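Local coordinates for putative 2OG-Fe(II) oxygenase family protein (Caulobacter crescentus CB15, PDB 3OOX) that probably acts as an iron(II)- and 2-oxoglutarate-dependent oxygenase, possibly forming ethylene from 2-oxoglutarate and oxidising L-arginine, at residues A[52-57]-A[122-127]; A[99-104]-A[116-121]. All blocks are in the same frame, centred on the assembly; numbering follows the deposited sequence.

Contact 1: residues A[52-57]-A[122-127]; sequences VDSAKA and AEIPAF. With EDO (1,2-ethanediol), chain L.
Ile124 meets Ser54 and Ala57, one turn apart on helix 45-59, and its two branches divide the work. From CB, which points at the helix, the side chain forks. Ile124 CG2 reaches Ser54, 4.1 Å from Ser54 OG and about as far from its carbonyl O. The other branch runs through CG1 to Ile124 CD1, which stops 4.0 Å from Ala57 CB and lies against the Ala57 carbonyl as well. Chi1 of -49° sets CG2 anti to the backbone N and CG1 anti to the carbonyl carbon, and chi2 of -55° then places CD1 by Ala57.

A type I beta turn from Ile124 to Phe127, closed by the hydrogen bond from Phe127 N to Ile124 O at 3.0 Å, brings Phe127 to the same helix face. The closest CA atoms of the two segments are those of Ser54 and Phe127, 5.3 Å apart. The phenyl ring meets Ser54 O at its edge, near the ring plane, with Phe127 CD2 3.8 Å from Ser54 O. Between the segments the contact is van der Waals packing; Ser54 OG has its hydrogen-bond partner in Asp130. An ethanediol, probably from the crystallisation liquor, donates from O2 to Ile124 O at 3.0 Å and is also hydrogen-bonded to Lys128 N.

The turn leads straight into helix 127-152, so helix 45-59 rests against the start of that helix, where Asp130 lies. Leu173 of strand 170-176 touches both Ala55 and Phe127, so this helix-to-turn packing lies against the main sheet of the double-stranded beta-helix (jelly-roll) fold of 2-oxoglutarate oxygenases.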
loop_
_atom_site.group_PDB
_atom_site.type_symbol
_atom_site.label_atom_id
_atom_site.label_comp_id
_atom_site.label_asym_id
_atom_site.label_seq_id
_atom_site.Cartn_x
_atom_site.Cartn_y
_atom_site.Cartn_z
ATOM N N VAL A 52 14.633 5.768 -2.573
ATOM C CA VAL A 52 13.968 6.660 -3.536
ATOM C C VAL A 52 14.953 7.081 -4.626
ATOM O O VAL A 52 14.622 7.098 -5.810
ATOM C CB VAL A 52 13.301 7.867 -2.846
ATOM C CG1 VAL A 52 12.760 8.859 -3.879
ATOM C CG2 VAL A 52 12.173 7.410 -1.889
ATOM N N ASP A 53 16.194 7.373 -4.239
ATOM C CA ASP A 53 17.209 7.727 -5.220
ATOM C C ASP A 53 17.498 6.590 -6.193
ATOM O O ASP A 53 17.689 6.849 -7.401
ATOM C CB ASP A 53 18.512 8.153 -4.523
ATOM C CG ASP A 53 18.433 9.554 -3.920
ATOM O OD1 ASP A 53 17.570 10.363 -4.324
ATOM O OD2 ASP A 53 19.262 9.845 -3.029
ATOM N N SER A 54 17.542 5.348 -5.695
ATOM C CA SER A 54 17.701 4.199 -6.581
ATOM C C SER A 54 16.513 4.034 -7.549
ATOM O O SER A 54 16.711 3.686 -8.740
ATOM C CB SER A 54 17.940 2.905 -5.804
ATOM O OG SER A 54 19.285 2.856 -5.367
ATOM N N ALA A 55 15.299 4.252 -7.037
ATOM C CA ALA A 55 14.120 4.248 -7.900
ATOM C C ALA A 55 14.242 5.299 -9.003
ATOM O O ALA A 55 14.034 4.998 -10.199
ATOM C CB ALA A 55 12.820 4.481 -7.070
ATOM N N LYS A 56 14.561 6.536 -8.608
ATOM C CA LYS A 56 14.719 7.632 -9.568
ATOM C C LYS A 56 15.787 7.294 -10.609
ATOM O O LYS A 56 15.621 7.549 -11.798
ATOM C CB LYS A 56 15.066 8.944 -8.861
ATOM C CG LYS A 56 13.982 9.529 -7.951
ATOM C CD LYS A 56 14.463 10.763 -7.204
ATOM C CE LYS A 56 13.302 11.466 -6.504
ATOM N NZ LYS A 56 13.789 12.581 -5.635
ATOM N N ALA A 57 16.882 6.698 -10.165
ATOM C CA ALA A 57 17.966 6.314 -11.060
ATOM C C ALA A 57 17.527 5.230 -12.034
ATOM O O ALA A 57 17.811 5.299 -13.234
ATOM C CB ALA A 57 19.200 5.839 -10.233
ATOM N N ALA A 122 20.606 -4.713 -13.026
ATOM C CA ALA A 122 22.076 -4.712 -12.877
ATOM C C ALA A 122 22.692 -3.323 -13.030
ATOM O O ALA A 122 23.751 -3.031 -12.451
ATOM C CB ALA A 122 22.687 -5.648 -13.903
ATOM N N GLU A 123 22.047 -2.469 -13.811
ATOM C CA GLU A 123 22.561 -1.133 -14.130
ATOM C C GLU A 123 22.555 -0.139 -12.969
ATOM O O GLU A 123 23.211 0.916 -13.056
ATOM C CB GLU A 123 21.791 -0.536 -15.322
ATOM C CG GLU A 123 21.952 -1.324 -16.618
ATOM C CD GLU A 123 21.019 -2.533 -16.793
ATOM O OE1 GLU A 123 20.132 -2.800 -15.936
ATOM O OE2 GLU A 123 21.161 -3.199 -17.839
ATOM N N ILE A 124 21.820 -0.456 -11.902
ATOM C CA ILE A 124 21.745 0.375 -10.698
ATOM C C ILE A 124 22.257 -0.526 -9.579
ATOM O O ILE A 124 21.490 -1.238 -8.918
ATOM C CB ILE A 124 20.293 0.861 -10.375
ATOM C CG1 ILE A 124 19.609 1.458 -11.624
ATOM C CG2 ILE A 124 20.297 1.848 -9.176
ATOM C CD1 ILE A 124 20.379 2.577 -12.306
ATOM N N PRO A 125 23.595 -0.543 -9.388
ATOM C CA PRO A 125 24.166 -1.487 -8.449
ATOM C C PRO A 125 23.604 -1.483 -7.026
ATOM O O PRO A 125 23.498 -2.541 -6.428
ATOM C CB PRO A 125 25.655 -1.105 -8.450
ATOM C CG PRO A 125 25.884 -0.511 -9.789
ATOM C CD PRO A 125 24.631 0.204 -10.126
ATOM N N ALA A 126 23.246 -0.311 -6.500
ATOM C CA ALA A 126 22.749 -0.205 -5.123
ATOM C C ALA A 126 21.247 -0.503 -4.988
ATOM O O ALA A 126 20.737 -0.571 -3.886
ATOM C CB ALA A 126 23.053 1.176 -4.565
ATOM N N PHE A 127 20.569 -0.725 -6.099
ATOM C CA PHE A 127 19.086 -0.868 -6.083
ATOM C C PHE A 127 18.632 -2.043 -5.212
ATOM O O PHE A 127 17.774 -1.860 -4.344
ATOM C CB PHE A 127 18.599 -1.040 -7.519
ATOM C CG PHE A 127 17.108 -1.100 -7.702
ATOM C CD1 PHE A 127 16.419 -2.254 -7.409
ATOM C CD2 PHE A 127 16.431 -0.046 -8.295
ATOM C CE1 PHE A 127 15.029 -2.350 -7.665
ATOM C CE2 PHE A 127 15.048 -0.137 -8.548
ATOM C CZ PHE A 127 14.368 -1.272 -8.230
HETATM C C1 EDO L . 21.964 -5.856 -8.376
HETATM O O1 EDO L . 21.336 -7.135 -8.530
HETATM C C2 EDO L . 21.100 -4.784 -9.001
HETATM O O2 EDO L . 20.556 -3.917 -7.998
#

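Contact 2: residues A[99-104]-A[116-121]; sequences WHMGRD and ADNVWP. With EDO (1,2-ethanediol), chain K.
Asn118 is the bump of the 116-121 loop that fits against the end of strand 97-101, its amide filling the bend between Gly102 and Asp104. Chi1 of -78°, with CG anti to the carbonyl carbon, turns the amide toward strand 97-101, where it pairs with the backbone N and O of one residue, Gly102. Asn118 OD1 takes a hydrogen bond from Gly102 N at 2.8 Å, in the carbonyl plane on a lone pair, though this hydrogen bond is noticeably bent. Asn118 ND2 gives a nearly straight hydrogen bond (170°) to Gly102 O, which it meets from above the carbonyl plane. The second hydrogen bond of Asn118 ND2 runs to Asp104 OD1 at 2.9 Å, above the carboxylate plane; carboxylate and amide planes stand 82° apart.

Met101, a selenomethionine extended beyond CG, passes beside this amide and brings its selenium, Met101 SE, to the edge of the Trp120 indole, 3.7 Å from Trp120 CH2, a Met-aromatic contact. Asn118 CB lies over one face of the same indole, offset toward the rim. Farther along, the benzo end of Trp99 fits between Val119 and Pro121: Trp99 CH2 is 3.9 Å from Val119 CG2 and 3.8 Å from Pro121 CD, while Val119 O lies in the ring plane. A water accepts from Trp99 NE1 and donates to Val119 O. Helix 127-152 adds Ser132 against both Met101 and Trp120.

With OD1 accepting from Gly102 N and both ND2 hydrogens donated, the flip and the rotation of the amide are set. Asp104 OD1 also accepts from two waters, one bridging to Asn118 N and the other to Trp120 NE1. Such donors would tend to keep the carboxylate charged, and these polar links tie the connection back to the strand's end.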
loop_
_atom_site.group_PDB
_atom_site.type_symbol
_atom_site.label_atom_id
_atom_site.label_comp_id
_atom_site.label_asym_id
_atom_site.label_seq_id
_atom_site.Cartn_x
_atom_site.Cartn_y
_atom_site.Cartn_z
ATOM N N TRP A 99 7.801 -0.257 -10.981
ATOM C CA TRP A 99 8.642 -1.393 -10.617
ATOM C C TRP A 99 7.966 -2.092 -9.440
ATOM O O TRP A 99 7.576 -1.430 -8.482
ATOM C CB TRP A 99 10.047 -0.947 -10.176
ATOM C CG TRP A 99 10.913 -2.135 -9.869
ATOM C CD1 TRP A 99 11.007 -2.807 -8.678
ATOM C CD2 TRP A 99 11.778 -2.811 -10.786
ATOM N NE1 TRP A 99 11.885 -3.862 -8.794
ATOM C CE2 TRP A 99 12.364 -3.886 -10.084
ATOM C CE3 TRP A 99 12.142 -2.600 -12.126
ATOM C CZ2 TRP A 99 13.291 -4.755 -10.693
ATOM C CZ3 TRP A 99 13.063 -3.482 -12.735
ATOM C CH2 TRP A 99 13.624 -4.533 -12.007
ATOM N N HIS A 100 7.826 -3.398 -9.503
ATOM C CA HIS A 100 7.297 -4.150 -8.382
ATOM C C HIS A 100 8.300 -5.143 -7.814
ATOM O O HIS A 100 8.887 -5.935 -8.556
ATOM C CB HIS A 100 6.052 -4.910 -8.808
ATOM C CG HIS A 100 4.878 -4.017 -9.025
ATOM N ND1 HIS A 100 4.136 -4.032 -10.183
ATOM C CD2 HIS A 100 4.332 -3.062 -8.232
ATOM C CE1 HIS A 100 3.167 -3.130 -10.086
ATOM N NE2 HIS A 100 3.266 -2.524 -8.912
HETATM N N MSE A 101 8.456 -5.069 -6.501
HETATM C CA MSE A 101 9.258 -6.014 -5.748
HETATM C C MSE A 101 8.336 -6.790 -4.837
HETATM O O MSE A 101 7.618 -6.195 -4.038
HETATM C CB MSE A 101 10.316 -5.288 -4.907
HETATM C CG MSE A 101 11.185 -6.260 -4.072
HETATM SE SE MSE A 101 12.217 -5.330 -2.737
HETATM C CE MSE A 101 12.538 -6.907 -1.596
ATOM N N GLY A 102 8.397 -8.118 -4.955
ATOM C CA GLY A 102 7.708 -9.012 -4.031
ATOM C C GLY A 102 8.640 -9.508 -2.948
ATOM O O GLY A 102 9.786 -9.076 -2.836
ATOM N N ARG A 103 8.172 -10.485 -2.168
ATOM C CA ARG A 103 8.992 -11.062 -1.093
ATOM C C ARG A 103 10.105 -11.935 -1.656
ATOM O O ARG A 103 9.847 -12.737 -2.533
ATOM C CB ARG A 103 8.126 -11.919 -0.167
ATOM C CG ARG A 103 8.916 -12.348 1.077
ATOM C CD ARG A 103 8.049 -12.896 2.177
ATOM N NE ARG A 103 7.229 -11.845 2.799
ATOM C CZ ARG A 103 7.632 -10.907 3.630
ATOM N NH1 ARG A 103 8.881 -10.878 4.070
ATOM N NH2 ARG A 103 6.749 -10.020 4.068
ATOM N N ASP A 104 11.302 -11.778 -1.094
ATOM C CA ASP A 104 12.415 -12.705 -1.358
ATOM C C ASP A 104 12.244 -13.863 -0.382
ATOM O O ASP A 104 12.365 -13.670 0.838
ATOM C CB ASP A 104 13.776 -12.070 -1.075
ATOM C CG ASP A 104 14.282 -11.193 -2.208
ATOM O OD1 ASP A 104 14.075 -11.525 -3.393
ATOM O OD2 ASP A 104 14.936 -10.176 -1.893
ATOM N N ALA A 116 6.478 -15.532 -7.456
ATOM C CA ALA A 116 7.612 -15.496 -8.332
ATOM C C ALA A 116 8.825 -14.795 -7.729
ATOM O O ALA A 116 8.720 -13.857 -6.924
ATOM C CB ALA A 116 7.210 -14.801 -9.683
ATOM N N ASP A 117 10.000 -15.237 -8.159
ATOM C CA ASP A 117 11.243 -14.614 -7.765
ATOM C C ASP A 117 11.280 -13.159 -8.225
ATOM O O ASP A 117 10.710 -12.807 -9.266
ATOM C CB ASP A 117 12.459 -15.301 -8.411
ATOM C CG ASP A 117 12.749 -16.685 -7.848
ATOM O OD1 ASP A 117 12.187 -17.068 -6.807
ATOM O OD2 ASP A 117 13.574 -17.401 -8.480
ATOM N N ASN A 118 11.955 -12.330 -7.439
ATOM C CA ASN A 118 12.273 -10.953 -7.860
ATOM C C ASN A 118 13.284 -10.956 -8.997
ATOM O O ASN A 118 14.089 -11.886 -9.129
ATOM C CB ASN A 118 12.817 -10.128 -6.715
ATOM C CG ASN A 118 11.736 -9.665 -5.794
ATOM O OD1 ASN A 118 10.682 -9.192 -6.260
ATOM N ND2 ASN A 118 11.960 -9.831 -4.462
ATOM N N VAL A 119 13.225 -9.910 -9.798
ATOM C CA VAL A 119 14.292 -9.577 -10.718
ATOM C C VAL A 119 14.890 -8.270 -10.223
ATOM O O VAL A 119 14.300 -7.575 -9.391
ATOM C CB VAL A 119 13.786 -9.479 -12.188
ATOM C CG1 VAL A 119 13.259 -10.838 -12.662
ATOM C CG2 VAL A 119 12.689 -8.346 -12.338
ATOM N N TRP A 120 16.092 -7.936 -10.712
ATOM C CA TRP A 120 16.849 -6.773 -10.246
ATOM C C TRP A 120 17.575 -6.103 -11.396
ATOM O O TRP A 120 18.050 -6.794 -12.307
ATOM C CB TRP A 120 17.865 -7.152 -9.159
ATOM C CG TRP A 120 17.283 -7.861 -8.008
ATOM C CD1 TRP A 120 17.326 -9.209 -7.766
ATOM C CD2 TRP A 120 16.493 -7.293 -6.960
ATOM N NE1 TRP A 120 16.643 -9.513 -6.609
ATOM C CE2 TRP A 120 16.145 -8.351 -6.081
ATOM C CE3 TRP A 120 16.108 -5.988 -6.627
ATOM C CZ2 TRP A 120 15.377 -8.141 -4.931
ATOM C CZ3 TRP A 120 15.357 -5.792 -5.460
ATOM C CH2 TRP A 120 15.020 -6.865 -4.631
ATOM N N PRO A 121 17.652 -4.760 -11.376
ATOM C CA PRO A 121 18.327 -4.055 -12.476
ATOM C C PRO A 121 19.834 -3.941 -12.268
ATOM O O PRO A 121 20.275 -3.161 -11.454
ATOM C CB PRO A 121 17.678 -2.666 -12.449
ATOM C CG PRO A 121 17.279 -2.467 -11.031
ATOM C CD PRO A 121 17.047 -3.826 -10.406
HETATM C C1 EDO K . 10.478 -14.846 -13.483
HETATM O O1 EDO K . 11.573 -14.750 -14.375
HETATM C C2 EDO K . 10.889 -14.174 -12.164
HETATM O O2 EDO K . 9.798 -14.307 -11.280
HETATM O O HOH W 1 12.718 -6.178 -7.322
HETATM O O HOH W 2 10.948 -8.086 -8.745
HETATM O O HOH W 3 7.815 -13.526 -4.339
HETATM O O HOH W 4 13.126 -13.660 -5.069
HETATM O O HOH W 5 16.238 -11.889 -4.945
#

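How the contacts relate
After its first helices and strands the chain forms helix 45-59, then passes through strand 78-80 to strand 97-101 of the main sheet. Leaving that strand, it makes a short excursion and returns at 116-121, where contact 2 closes the smaller loop. The very next residues, 122-127, come back to helix 45-59 and close the wider loop of contact 1, inside which contact 2 is nested. The two touch directly: the Phe127 ring packs on Pro121 and Trp120, with Phe127 CD1 3.4 Å from Pro121 CD, and meets Trp99 edge-to-face. Together they join helix 45-59, strand 97-101 and the start of helix 127-152.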